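Local structure of putative TetR transcriptional regulator (Rhodococcus sp., 2I10) at residues B[90-95]-B[186-191]; B[105-110]-B[167-172]. The protein probably binds DNA through an N-terminal helix-turn-helix domain and regulates transcription, as a two-subunit member of the TetR family. All blocks are in the same frame, centred on the assembly; numbering follows the deposited sequence. Where two conformers were deposited one is given.

Contact 1: B[90-95]-B[186-191]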
ATOM      1  N   PHE B  90      -4.718 -13.933   9.726  1.00 30.61           N
ATOM      2  CA  PHE B  90      -4.918 -12.527   9.458  1.00 30.24           C
ATOM      3  C   PHE B  90      -4.625 -12.111   7.998  1.00 30.17           C
ATOM      4  O   PHE B  90      -5.428 -11.404   7.342  1.00 29.86           O
ATOM      5  CB  PHE B  90      -4.086 -11.672  10.379  1.00 30.72           C
ATOM      6  CG  PHE B  90      -4.417 -10.241  10.260  1.00 31.26           C
ATOM      7  CD1 PHE B  90      -5.745  -9.820  10.451  1.00 34.09           C
ATOM      8  CD2 PHE B  90      -3.454  -9.309   9.916  1.00 33.46           C
ATOM      9  CE1 PHE B  90      -6.096  -8.484  10.295  1.00 32.02           C
ATOM     10  CE2 PHE B  90      -3.794  -7.978   9.781  1.00 34.36           C
ATOM     11  CZ  PHE B  90      -5.104  -7.561   9.964  1.00 33.71           C
ATOM     12  N   LEU B  91      -3.479 -12.538   7.498  1.00 30.12           N
ATOM     13  CA  LEU B  91      -3.044 -12.098   6.153  1.00 30.57           C
ATOM     14  C   LEU B  91      -3.908 -12.660   5.052  1.00 31.73           C
ATOM     15  O   LEU B  91      -4.316 -11.909   4.140  1.00 33.56           O
ATOM     16  CB  LEU B  91      -1.548 -12.382   5.895  1.00 29.07           C
ATOM     17  CG  LEU B  91      -0.519 -11.635   6.714  1.00 27.20           C
ATOM     18  CD1 LEU B  91       0.927 -12.077   6.258  1.00 25.12           C
ATOM     19  CD2 LEU B  91      -0.695 -10.096   6.690  1.00 23.99           C
ATOM     20  N   THR B  92      -4.213 -13.966   5.112  1.00 32.17           N
ATOM     21  CA  THR B  92      -5.120 -14.583   4.140  1.00 31.63           C
ATOM     22  C   THR B  92      -6.592 -14.063   4.221  1.00 32.54           C
ATOM     23  O   THR B  92      -7.285 -13.962   3.206  1.00 32.77           O
ATOM     24  CB  THR B  92      -5.154 -16.133   4.250  1.00 32.33           C
ATOM     25  OG1 THR B  92      -5.649 -16.514   5.540  1.00 31.20           O
ATOM     26  CG2 THR B  92      -3.798 -16.760   4.009  1.00 31.16           C
ATOM     27  N   GLY B  93      -7.061 -13.762   5.425  1.00 32.59           N
ATOM     28  CA  GLY B  93      -8.363 -13.132   5.640  1.00 33.38           C
ATOM     29  C   GLY B  93      -8.450 -11.746   4.993  1.00 33.04           C
ATOM     30  O   GLY B  93      -9.469 -11.398   4.399  1.00 32.43           O
ATOM     31  N   ARG B  94      -7.366 -10.974   5.096  1.00 33.76           N
ATOM     32  CA  ARG B  94      -7.291  -9.647   4.506  1.00 33.06           C
ATOM     33  C   ARG B  94      -7.349  -9.774   3.011  1.00 33.06           C
ATOM     34  O   ARG B  94      -8.034  -9.000   2.349  1.00 33.13           O
ATOM     35  CB  ARG B  94      -6.028  -8.879   4.914  1.00 34.07           C
ATOM     36  CG  ARG B  94      -5.996  -8.266   6.328  1.00 32.88           C
ATOM     37  CD  ARG B  94      -7.345  -8.340   7.008  1.00 38.50           C
ATOM     38  NE  ARG B  94      -8.100  -7.119   6.887  1.00 42.68           N
ATOM     39  CZ  ARG B  94      -9.403  -7.017   7.113  1.00 44.83           C
ATOM     40  NH1 ARG B  94     -10.131  -8.080   7.457  1.00 45.67           N
ATOM     41  NH2 ARG B  94      -9.978  -5.838   6.981  1.00 45.55           N
ATOM     42  N   VAL B  95      -6.644 -10.751   2.466  1.00 32.86           N
ATOM     43  CA  VAL B  95      -6.650 -10.968   1.022  1.00 32.97           C
ATOM     44  C   VAL B  95      -8.082 -11.295   0.528  1.00 34.17           C
ATOM     45  O   VAL B  95      -8.474 -10.876  -0.547  1.00 33.50           O
ATOM     46  CB  VAL B  95      -5.628 -12.064   0.574  1.00 32.92           C
ATOM     47  CG1 VAL B  95      -5.868 -12.472  -0.883  1.00 32.19           C
ATOM     48  CG2 VAL B  95      -4.180 -11.556   0.707  1.00 33.07           C
ATOM     49  N   ALA B 186      -1.517 -17.003  -2.333  1.00 33.44           N
ATOM     50  CA  ALA B 186      -0.211 -17.662  -2.287  1.00 33.65           C
ATOM     51  C   ALA B 186       0.854 -16.699  -1.738  1.00 33.51           C
ATOM     52  O   ALA B 186       1.635 -17.074  -0.876  1.00 33.78           O
ATOM     53  CB  ALA B 186       0.190 -18.248  -3.662  1.00 34.34           C
ATOM     54  N   ALA B 187       0.838 -15.446  -2.166  1.00 33.24           N
ATOM     55  CA  ALA B 187       1.746 -14.445  -1.631  1.00 33.69           C
ATOM     56  C   ALA B 187       1.599 -14.215  -0.112  1.00 34.96           C
ATOM     57  O   ALA B 187       2.619 -14.035   0.582  1.00 35.94           O
ATOM     58  CB  ALA B 187       1.596 -13.122  -2.378  1.00 33.45           C
ATOM     59  N   ALA B 188       0.356 -14.188   0.384  1.00 34.54           N
ATOM     60  CA  ALA B 188       0.106 -13.984   1.825  1.00 35.08           C
ATOM     61  C   ALA B 188       0.620 -15.170   2.652  1.00 35.18           C
ATOM     62  O   ALA B 188       1.169 -14.974   3.717  1.00 35.75           O
ATOM     63  CB  ALA B 188      -1.365 -13.754   2.067  1.00 34.91           C
ATOM     64  N   ILE B 189       0.449 -16.393   2.127  1.00 34.87           N
ATOM     65  CA  ILE B 189       0.995 -17.610   2.712  1.00 34.97           C
ATOM     66  C   ILE B 189       2.525 -17.561   2.782  1.00 35.68           C
ATOM     67  O   ILE B 189       3.100 -17.893   3.816  1.00 35.71           O
ATOM     68  CB  ILE B 189       0.510 -18.881   1.972  1.00 34.86           C
ATOM     69  CG1 ILE B 189      -0.983 -19.100   2.263  1.00 35.08           C
ATOM     70  CG2 ILE B 189       1.302 -20.116   2.403  1.00 34.72           C
ATOM     71  CD1 ILE B 189      -1.684 -20.174   1.362  1.00 34.80           C
ATOM     72  N   LEU B 190       3.186 -17.136   1.704  1.00 35.30           N
ATOM     73  CA  LEU B 190       4.645 -16.902   1.762  1.00 34.54           C
ATOM     74  C   LEU B 190       5.015 -15.810   2.770  1.00 34.94           C
ATOM     75  O   LEU B 190       6.011 -15.924   3.500  1.00 34.60           O
ATOM     76  CB  LEU B 190       5.168 -16.519   0.381  1.00 34.22           C
ATOM     77  CG  LEU B 190       5.112 -17.555  -0.734  1.00 31.41           C
ATOM     78  CD1 LEU B 190       5.418 -16.879  -2.060  1.00 30.20           C
ATOM     79  CD2 LEU B 190       6.108 -18.657  -0.452  1.00 31.32           C
ATOM     80  N   ALA B 191       4.212 -14.749   2.827  1.00 34.38           N
ATOM     81  CA  ALA B 191       4.545 -13.653   3.743  1.00 36.46           C
ATOM     82  C   ALA B 191       4.496 -14.119   5.190  1.00 36.91           C
ATOM     83  O   ALA B 191       5.357 -13.746   5.991  1.00 36.54           O
ATOM     84  CB  ALA B 191       3.644 -12.416   3.529  1.00 36.09           C
TER
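Ala188 presents its methyl group to the groove between Leu91 and Val95, one turn apart on the facing helix, while Thr92 closes the solvent side. The CB of Ala188 lies 3.8 Å from Val95 CG2 and 4.1 Å from Leu91 CB, so this small side chain meets a branch of one neighbour and the base of the other. Alanine suits the place because the backbones come close here: the CA atoms of Leu91 and Ala188 are 5.7 Å apart, and the axes of segments 90-95 and 186-191 approach to 8.8 Å. Leu91 sends its longer chain onward along the partner helix. With CG set opposite its carbonyl carbon (chi1 -66°) and an extended second torsion, CD1 reaches Ala191, where it meets CB at 3.9 Å. In Val95 it is CG2, lying beside the backbone N, that faces Ala188. At the more open margin, the side chains of Thr92 and Ile189 cross obliquely, with Thr92 CG2 4.1 Å from Ile189 CG1. The threonine can show a methyl here because its hydroxyl is turned back to its own helix, where OG1 is hydrogen-bonded to the carbonyl oxygen of Leu88. Across the pair the side chains meet through carbon atoms, and beyond it Ala191 and Leu190 also pack on Tyr163 and Leu160 of the second subunit. The two segments run nearly antiparallel, at 160°, an antiparallel helix pair with an alanine at its closest approach, within the all-helical C-terminal domain of a TetR-family regulator.

Contact 2: B[105-110]-B[167-172]; sequences FGCMTV and AVYGLS
Gly106 and Cys107 lead into the short helix 108-112 and meet helix 157-177 inside the all-helical TetR-type C-terminal domain. Gly106 has a positive phi of 77°, which favours glycine, and its CA lies 3.5 Å from Ser172 OG; a side chain there would be crowded by Val110. At the N-cap position, Cys107 gives its backbone N-H to Ser172 OG in a somewhat bent hydrogen bond of 3.0 Å (148° at the hydrogen). A serine suits this place: with OG anti to its backbone N (chi1 168°), its short side chain delivers a hydroxyl to a buried amide. The sulfur of Cys107, tied in a disulfide to Cys68, lies in the plane of the Tyr169 ring, 4.0 Å from CD1, a sulfur-aromatic contact made at the ring edge. Thr109 instead comes over a face of that ring: CG2 stands 4.0 Å from the centroid, a CH-pi contact, and CB is 3.5 Å from CE1. Its hydroxyl and that of Tyr169 are both hydrogen-bonded to OE2 of Glu69, so one carboxylate oxygen joins the two polar ends. A leucine in place of Tyr169 would probably leave the Thr109 methyl without its aromatic face and Glu69 without one of its hydroxyl partners. Val110 completes the segment with a branched side chain that fits beside the serine: CG2 lies 3.8 Å from the carbonyl oxygen of Tyr169 and 3.9 Å from Ser172 OG.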
ATOM      1  N   PHE B 105      -8.742   1.480  -4.743  1.00 15.19           N
ATOM      2  CA  PHE B 105      -8.153   2.509  -3.871  1.00 14.32           C
ATOM      3  C   PHE B 105      -7.120   1.948  -2.871  1.00 14.25           C
ATOM      4  O   PHE B 105      -6.288   2.684  -2.314  1.00 14.73           O
ATOM      5  CB  PHE B 105      -9.265   3.261  -3.101  1.00 14.16           C
ATOM      6  CG  PHE B 105     -10.167   4.074  -3.983  1.00 12.16           C
ATOM      7  CD1 PHE B 105     -11.411   3.589  -4.356  1.00 10.48           C
ATOM      8  CD2 PHE B 105      -9.754   5.313  -4.461  1.00 12.18           C
ATOM      9  CE1 PHE B 105     -12.236   4.326  -5.168  1.00 11.38           C
ATOM     10  CE2 PHE B 105     -10.572   6.061  -5.294  1.00 12.14           C
ATOM     11  CZ  PHE B 105     -11.820   5.564  -5.647  1.00 14.03           C
ATOM     12  N   GLY B 106      -7.193   0.643  -2.620  1.00 13.26           N
ATOM     13  CA  GLY B 106      -6.447   0.055  -1.541  1.00 12.55           C
ATOM     14  C   GLY B 106      -7.215   0.430  -0.276  1.00 12.71           C
ATOM     15  O   GLY B 106      -8.297   1.056  -0.351  1.00 11.56           O
ATOM     16  N   CYS B 107      -6.664   0.037   0.868  1.00 13.34           N
ATOM     17  CA  CYS B 107      -7.298   0.322   2.130  1.00 14.02           C
ATOM     18  C   CYS B 107      -6.945   1.730   2.547  1.00 13.98           C
ATOM     19  O   CYS B 107      -6.084   2.405   1.948  1.00 13.17           O
ATOM     20  CB  CYS B 107      -6.945  -0.695   3.191  1.00 16.25           C
ATOM     21  SG  CYS B 107      -5.254  -0.601   3.819  1.00 21.98           S
HETATM   22  N   MSE B 108      -7.627   2.207   3.560  1.00 12.76           N
HETATM   23  CA  MSE B 108      -7.541   3.602   3.878  1.00 14.18           C
HETATM   24  C   MSE B 108      -6.139   4.067   4.265  1.00 13.12           C
HETATM   25  O   MSE B 108      -5.705   5.161   3.896  1.00 14.66           O
HETATM   26  CB  MSE B 108      -8.567   3.927   4.948  1.00 12.80           C
HETATM   27  CG  MSE B 108     -10.009   3.788   4.459  1.00 12.54           C
HETATM   28 SE   MSE B 108     -11.311   3.626   6.015  0.80 19.57          SE
HETATM   29  CE  MSE B 108     -10.730   5.245   6.973  1.00 21.56           C
ATOM     30  N   THR B 109      -5.410   3.289   5.027  1.00 11.94           N
ATOM     31  CA  THR B 109      -3.994   3.688   5.239  1.00 13.20           C
ATOM     32  C   THR B 109      -3.134   3.831   3.961  1.00 12.78           C
ATOM     33  O   THR B 109      -2.293   4.740   3.853  1.00 12.26           O
ATOM     34  CB  THR B 109      -3.313   2.774   6.304  1.00 13.18           C
ATOM     35  OG1 THR B 109      -4.060   2.952   7.512  1.00 12.50           O
ATOM     36  CG2 THR B 109      -1.741   3.056   6.490  1.00 11.99           C
ATOM     37  N   VAL B 110      -3.328   2.936   3.014  1.00 13.53           N
ATOM     38  CA  VAL B 110      -2.692   3.096   1.713  1.00 13.68           C
ATOM     39  C   VAL B 110      -3.070   4.480   1.133  1.00 14.33           C
ATOM     40  O   VAL B 110      -2.194   5.274   0.809  1.00 14.54           O
ATOM     41  CB  VAL B 110      -3.029   1.934   0.733  1.00 13.66           C
ATOM     42  CG1 VAL B 110      -2.681   2.314  -0.712  1.00 13.89           C
ATOM     43  CG2 VAL B 110      -2.288   0.627   1.155  1.00 12.29           C
ATOM     44  N   ALA B 167       3.526  -6.119   5.338  1.00 25.47           N
ATOM     45  CA  ALA B 167       2.902  -7.166   4.537  1.00 26.06           C
ATOM     46  C   ALA B 167       1.395  -6.914   4.248  1.00 27.20           C
ATOM     47  O   ALA B 167       0.936  -7.073   3.112  1.00 26.72           O
ATOM     48  CB  ALA B 167       3.130  -8.572   5.162  1.00 26.09           C
ATOM     49  N   VAL B 168       0.623  -6.497   5.254  1.00 26.66           N
ATOM     50  CA  VAL B 168      -0.801  -6.225   5.074  0.50 26.81           C
ATOM     51  C   VAL B 168      -1.054  -5.127   4.057  1.00 27.08           C
ATOM     52  O   VAL B 168      -1.911  -5.233   3.207  1.00 27.19           O
ATOM     53  CB  VAL B 168      -1.493  -5.729   6.401  0.50 26.19           C
ATOM     54  CG1 VAL B 168      -2.934  -5.329   6.130  0.50 27.00           C
ATOM     55  CG2 VAL B 168      -1.460  -6.782   7.464  0.50 25.49           C
ATOM     56  N   TYR B 169      -0.350  -4.002   4.238  1.00 26.32           N
ATOM     57  CA  TYR B 169      -0.527  -2.867   3.346  1.00 26.54           C
ATOM     58  C   TYR B 169      -0.054  -3.201   1.926  1.00 25.66           C
ATOM     59  O   TYR B 169      -0.671  -2.790   0.974  1.00 25.53           O
ATOM     60  CB  TYR B 169       0.224  -1.677   3.883  1.00 27.06           C
ATOM     61  CG  TYR B 169      -0.286  -1.228   5.223  1.00 29.14           C
ATOM     62  CD1 TYR B 169      -1.644  -0.937   5.415  1.00 27.79           C
ATOM     63  CD2 TYR B 169       0.577  -1.102   6.310  1.00 31.38           C
ATOM     64  CE1 TYR B 169      -2.119  -0.512   6.671  1.00 30.12           C
ATOM     65  CE2 TYR B 169       0.097  -0.681   7.571  1.00 31.98           C
ATOM     66  CZ  TYR B 169      -1.237  -0.402   7.738  1.00 30.10           C
ATOM     67  OH  TYR B 169      -1.704   0.053   8.975  1.00 31.84           O
ATOM     68  N   GLY B 170       1.033  -3.963   1.808  1.00 26.13           N
ATOM     69  CA  GLY B 170       1.552  -4.380   0.473  1.00 26.50           C
ATOM     70  C   GLY B 170       0.600  -5.298  -0.251  1.00 25.92           C
ATOM     71  O   GLY B 170       0.380  -5.155  -1.485  1.00 25.75           O
ATOM     72  N   LEU B 171       0.027  -6.253   0.485  1.00 25.31           N
ATOM     73  CA  LEU B 171      -1.025  -7.102  -0.122  1.00 26.18           C
ATOM     74  C   LEU B 171      -2.242  -6.277  -0.530  1.00 25.75           C
ATOM     75  O   LEU B 171      -2.825  -6.539  -1.570  1.00 26.13           O
ATOM     76  CB  LEU B 171      -1.446  -8.236   0.803  1.00 26.54           C
ATOM     77  CG  LEU B 171      -0.403  -9.327   1.026  1.00 29.11           C
ATOM     78  CD1 LEU B 171      -0.698 -10.024   2.380  1.00 30.23           C
ATOM     79  CD2 LEU B 171      -0.466 -10.316  -0.101  1.00 28.39           C
ATOM     80  N   SER B 172      -2.593  -5.247   0.260  1.00 25.19           N
ATOM     81  CA  SER B 172      -3.700  -4.341  -0.120  1.00 27.90           C
ATOM     82  C   SER B 172      -3.416  -3.612  -1.450  1.00 27.23           C
ATOM     83  O   SER B 172      -4.294  -3.476  -2.324  1.00 26.86           O
ATOM     84  CB  SER B 172      -3.936  -3.280   0.980  1.00 27.59           C
ATOM     85  OG  SER B 172      -4.790  -2.262   0.501  1.00 31.47           O
TER

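Overall arrangement
Contacts 1 and 2 lie with centres about 12 Å apart and are joined through helix 157-177, which supplies residues 167-172 of contact 2 and packs against both helices of contact 1. It turns Val168 and Leu171 to them: Val168 CG2 is 3.5 Å from Leu91 CD2, and Leu171 CD1 is 3.8 Å from Ala188 CB. Along the chain, the segments of contact 2 both fall between those of contact 1. Contact 2 lies near the ligand, the Thr109 side chain being about 8 Å from a bound p-nitrophenol, whose pocket includes Arg131; Tyr169 packs on that arginine. Both contacts also touch the second subunit, placing them beside the dimer interface.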